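Local coordinates for protein NAD nucleotidase (Haemophilus influenzae, PDB 3ZTV) that degrades NAD to adenosine and nicotinamide riboside in the periplasm, acting as a zinc-dependent 5'-nucleotidase and NAD pyrophosphatase, at residues A[215-220]-A[252-257]. Residues are numbered along the deposited sequence; the frame is centred on the assembly and turned at random.
Sequences KVNDID and KNPNGE
Asn217 and Asn255 lay their amides one over the other, the planes only 13° apart although the two side chains cross at about a right angle; CG of Asn217 sits 3.2 Å from ND2 of Asn255. CG of Asn255 lies beside its backbone N (chi1 -74°), which turns the amide over that of Asn217. OD1 of Asn255 takes its hydrogen bond from the backbone N of Lys132 of the second subunit, which helps to hold the Asn255 amide in place.

Van der Waals contacts with the backbone are few: Pro254 sets its ring against the chain leaving the helix, with CG 3.7 Å from C of Lys215, and CB of Asn253 lies 3.3 Å from O of Val216.

A water joins the loops. It donates to O of Val216 (2.7 Å) and accepts from N of Ile219 and, at 2.9 Å, from ND2 of Asn253. The same amide uses its other end: OD1 of Asn253 accepts from N of Glu257 (3.0 Å), the donor standing above the carbonyl plane, so the Asn253 side chain links the water to the backbone just past the type I turn Asn253 to Gly256.

The contact joins the turn of the hairpin 249-252/258-263 to the link between helix 206-215 and strand 221-224, with Val216 and Ile219 packed on helix 179-191.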
ATOM      1  N   LYS A 215      -5.252  -4.818  13.370  1.00  6.52           N
ATOM      2  CA  LYS A 215      -4.496  -5.414  12.266  1.00  6.62           C
ATOM      3  C   LYS A 215      -2.987  -5.291  12.385  1.00  6.03           C
ATOM      4  O   LYS A 215      -2.253  -5.932  11.638  1.00  8.10           O
ATOM      5  CB  LYS A 215      -4.943  -4.824  10.926  1.00  9.59           C
ATOM      6  CG  LYS A 215      -6.359  -5.193  10.535  1.00 11.83           C
ATOM      7  CD  LYS A 215      -6.711  -4.724   9.133  1.00 16.40           C
ATOM      8  CE  LYS A 215      -8.100  -5.205   8.735  1.00 18.72           C
ATOM      9  NZ  LYS A 215      -8.507  -4.698   7.392  1.00 23.46           N
ATOM     10  N   VAL A 216      -2.514  -4.462  13.308  1.00  6.78           N
ATOM     11  CA  VAL A 216      -1.097  -4.148  13.421  1.00  5.77           C
ATOM     12  C   VAL A 216      -0.601  -4.518  14.817  1.00  5.94           C
ATOM     13  O   VAL A 216      -1.275  -4.234  15.809  1.00  6.27           O
ATOM     14  CB  VAL A 216      -0.851  -2.636  13.149  1.00  6.36           C
ATOM     15  CG1 VAL A 216       0.576  -2.232  13.471  1.00  6.00           C
ATOM     16  CG2 VAL A 216      -1.211  -2.279  11.704  1.00  7.54           C
ATOM     17  N   ASN A 217       0.567  -5.153  14.878  1.00  5.95           N
ATOM     18  CA  ASN A 217       1.179  -5.537  16.149  1.00  6.64           C
ATOM     19  C   ASN A 217       2.134  -4.488  16.722  1.00  5.96           C
ATOM     20  O   ASN A 217       2.630  -3.606  16.008  1.00  7.36           O
ATOM     21  CB  ASN A 217       1.935  -6.873  16.006  1.00  5.99           C
ATOM     22  CG  ASN A 217       1.028  -8.021  15.621  1.00  7.99           C
ATOM     23  OD1 ASN A 217       1.327  -8.796  14.697  1.00 11.26           O
ATOM     24  ND2 ASN A 217      -0.088  -8.133  16.312  1.00  6.32           N
ATOM     25  N   ASP A 218       2.380  -4.589  18.026  1.00  6.89           N
ATOM     26  CA  ASP A 218       3.454  -3.876  18.710  1.00  6.78           C
ATOM     27  C   ASP A 218       3.157  -2.407  19.037  1.00  6.10           C
ATOM     28  O   ASP A 218       4.038  -1.686  19.509  1.00  7.74           O
ATOM     29  CB  ASP A 218       4.775  -4.028  17.941  1.00 10.01           C
ATOM     30  CG  ASP A 218       5.159  -5.481  17.733  1.00 16.31           C
ATOM     31  OD1 ASP A 218       5.132  -6.256  18.712  1.00 20.31           O
ATOM     32  OD2 ASP A 218       5.457  -5.841  16.580  1.00 22.18           O
ATOM     33  N   ILE A 219       1.914  -1.988  18.811  1.00  5.49           N
ATOM     34  CA  ILE A 219       1.499  -0.618  19.164  1.00  5.97           C
ATOM     35  C   ILE A 219       0.512  -0.669  20.335  1.00  5.61           C
ATOM     36  O   ILE A 219      -0.501  -1.369  20.271  1.00  6.83           O
ATOM     37  CB  ILE A 219       0.887   0.122  17.948  1.00  5.50           C
ATOM     38  CG1 ILE A 219       1.911   0.202  16.806  1.00  6.07           C
ATOM     39  CG2 ILE A 219       0.360   1.509  18.347  1.00  5.76           C
ATOM     40  CD1 ILE A 219       1.367   0.881  15.554  1.00  6.77           C
ATOM     41  N   ASP A 220       0.830   0.060  21.398  1.00  5.19           N
ATOM     42  CA  ASP A 220       0.092  -0.034  22.660  1.00  5.10           C
ATOM     43  C   ASP A 220      -1.059   0.953  22.835  1.00  4.81           C
ATOM     44  O   ASP A 220      -2.112   0.591  23.372  1.00  5.06           O
ATOM     45  CB  ASP A 220       1.075   0.108  23.818  1.00  6.04           C
ATOM     46  CG  ASP A 220       2.130  -0.988  23.800  1.00  6.77           C
ATOM     47  OD1 ASP A 220       1.761  -2.172  23.900  1.00  6.80           O
ATOM     48  OD2 ASP A 220       3.342  -0.710  23.669  1.00  6.71           O
ATOM     49  N   LYS A 252      -7.771  -6.165  20.899  1.00  6.77           N
ATOM     50  CA  LYS A 252      -6.603  -7.039  20.834  1.00  6.36           C
ATOM     51  C   LYS A 252      -5.991  -6.955  19.440  1.00  6.89           C
ATOM     52  O   LYS A 252      -6.712  -6.987  18.434  1.00  7.59           O
ATOM     53  CB  LYS A 252      -6.986  -8.501  21.101  1.00  8.74           C
ATOM     54  CG  LYS A 252      -7.095  -8.904  22.565  1.00 10.15           C
ATOM     55  CD  LYS A 252      -7.382 -10.410  22.687  1.00 10.81           C
ATOM     56  CE  LYS A 252      -7.512 -10.863  24.136  1.00 11.75           C
ATOM     57  NZ  LYS A 252      -6.217 -10.812  24.862  1.00 10.51           N
ATOM     58  N   ASN A 253      -4.673  -6.862  19.374  1.00  6.07           N
ATOM     59  CA  ASN A 253      -4.004  -6.934  18.088  1.00  7.11           C
ATOM     60  C   ASN A 253      -3.864  -8.405  17.659  1.00  6.35           C
ATOM     61  O   ASN A 253      -4.255  -9.310  18.414  1.00  7.58           O
ATOM     62  CB  ASN A 253      -2.676  -6.158  18.119  1.00  6.61           C
ATOM     63  CG  ASN A 253      -1.622  -6.784  19.027  1.00  5.46           C
ATOM     64  OD1 ASN A 253      -1.710  -7.963  19.396  1.00  6.13           O
ATOM     65  ND2 ASN A 253      -0.608  -5.997  19.382  1.00  5.95           N
ATOM     66  N   PRO A 254      -3.343  -8.670  16.447  1.00  6.17           N
ATOM     67  CA  PRO A 254      -3.267 -10.064  15.988  1.00  8.48           C
ATOM     68  C   PRO A 254      -2.462 -10.957  16.932  1.00  7.66           C
ATOM     69  O   PRO A 254      -2.731 -12.168  17.010  1.00  9.62           O
ATOM     70  CB  PRO A 254      -2.597  -9.936  14.617  1.00  9.38           C
ATOM     71  CG  PRO A 254      -3.072  -8.569  14.126  1.00  8.37           C
ATOM     72  CD  PRO A 254      -3.053  -7.708  15.368  1.00  7.68           C
ATOM     73  N   ASN A 255      -1.507 -10.380  17.653  1.00  7.61           N
ATOM     74  CA  ASN A 255      -0.689 -11.123  18.604  1.00  8.02           C
ATOM     75  C   ASN A 255      -1.392 -11.382  19.933  1.00  9.57           C
ATOM     76  O   ASN A 255      -0.878 -12.136  20.770  1.00 11.16           O
ATOM     77  CB  ASN A 255       0.650 -10.420  18.832  1.00  7.87           C
ATOM     78  CG  ASN A 255       1.590 -10.591  17.659  1.00  9.23           C
ATOM     79  OD1 ASN A 255       1.304 -11.364  16.746  1.00 10.60           O
ATOM     80  ND2 ASN A 255       2.711  -9.876  17.672  1.00 10.22           N
ATOM     81  N   GLY A 256      -2.559 -10.773  20.126  1.00  6.06           N
ATOM     82  CA  GLY A 256      -3.339 -10.975  21.332  1.00  8.67           C
ATOM     83  C   GLY A 256      -3.086  -9.941  22.414  1.00  9.24           C
ATOM     84  O   GLY A 256      -3.664 -10.037  23.489  1.00 10.62           O
ATOM     85  N   GLU A 257      -2.245  -8.938  22.138  1.00  7.63           N
ATOM     86  CA  GLU A 257      -1.939  -7.901  23.132  1.00  8.22           C
ATOM     87  C   GLU A 257      -2.979  -6.776  23.109  1.00  6.22           C
ATOM     88  O   GLU A 257      -3.566  -6.499  22.070  1.00  6.47           O
ATOM     89  CB  GLU A 257      -0.530  -7.343  22.898  1.00 10.48           C
ATOM     90  CG  GLU A 257       0.546  -8.441  22.800  1.00 13.98           C
ATOM     91  CD  GLU A 257       0.575  -9.370  23.989  1.00 14.93           C
ATOM     92  OE1 GLU A 257      -0.496  -9.832  24.440  1.00 26.17           O
ATOM     93  OE2 GLU A 257       1.690  -9.662  24.477  1.00 30.64           O
TER
HETATM   94  O   HOH W   1      -0.564  -3.302  18.235  1.00  5.64           O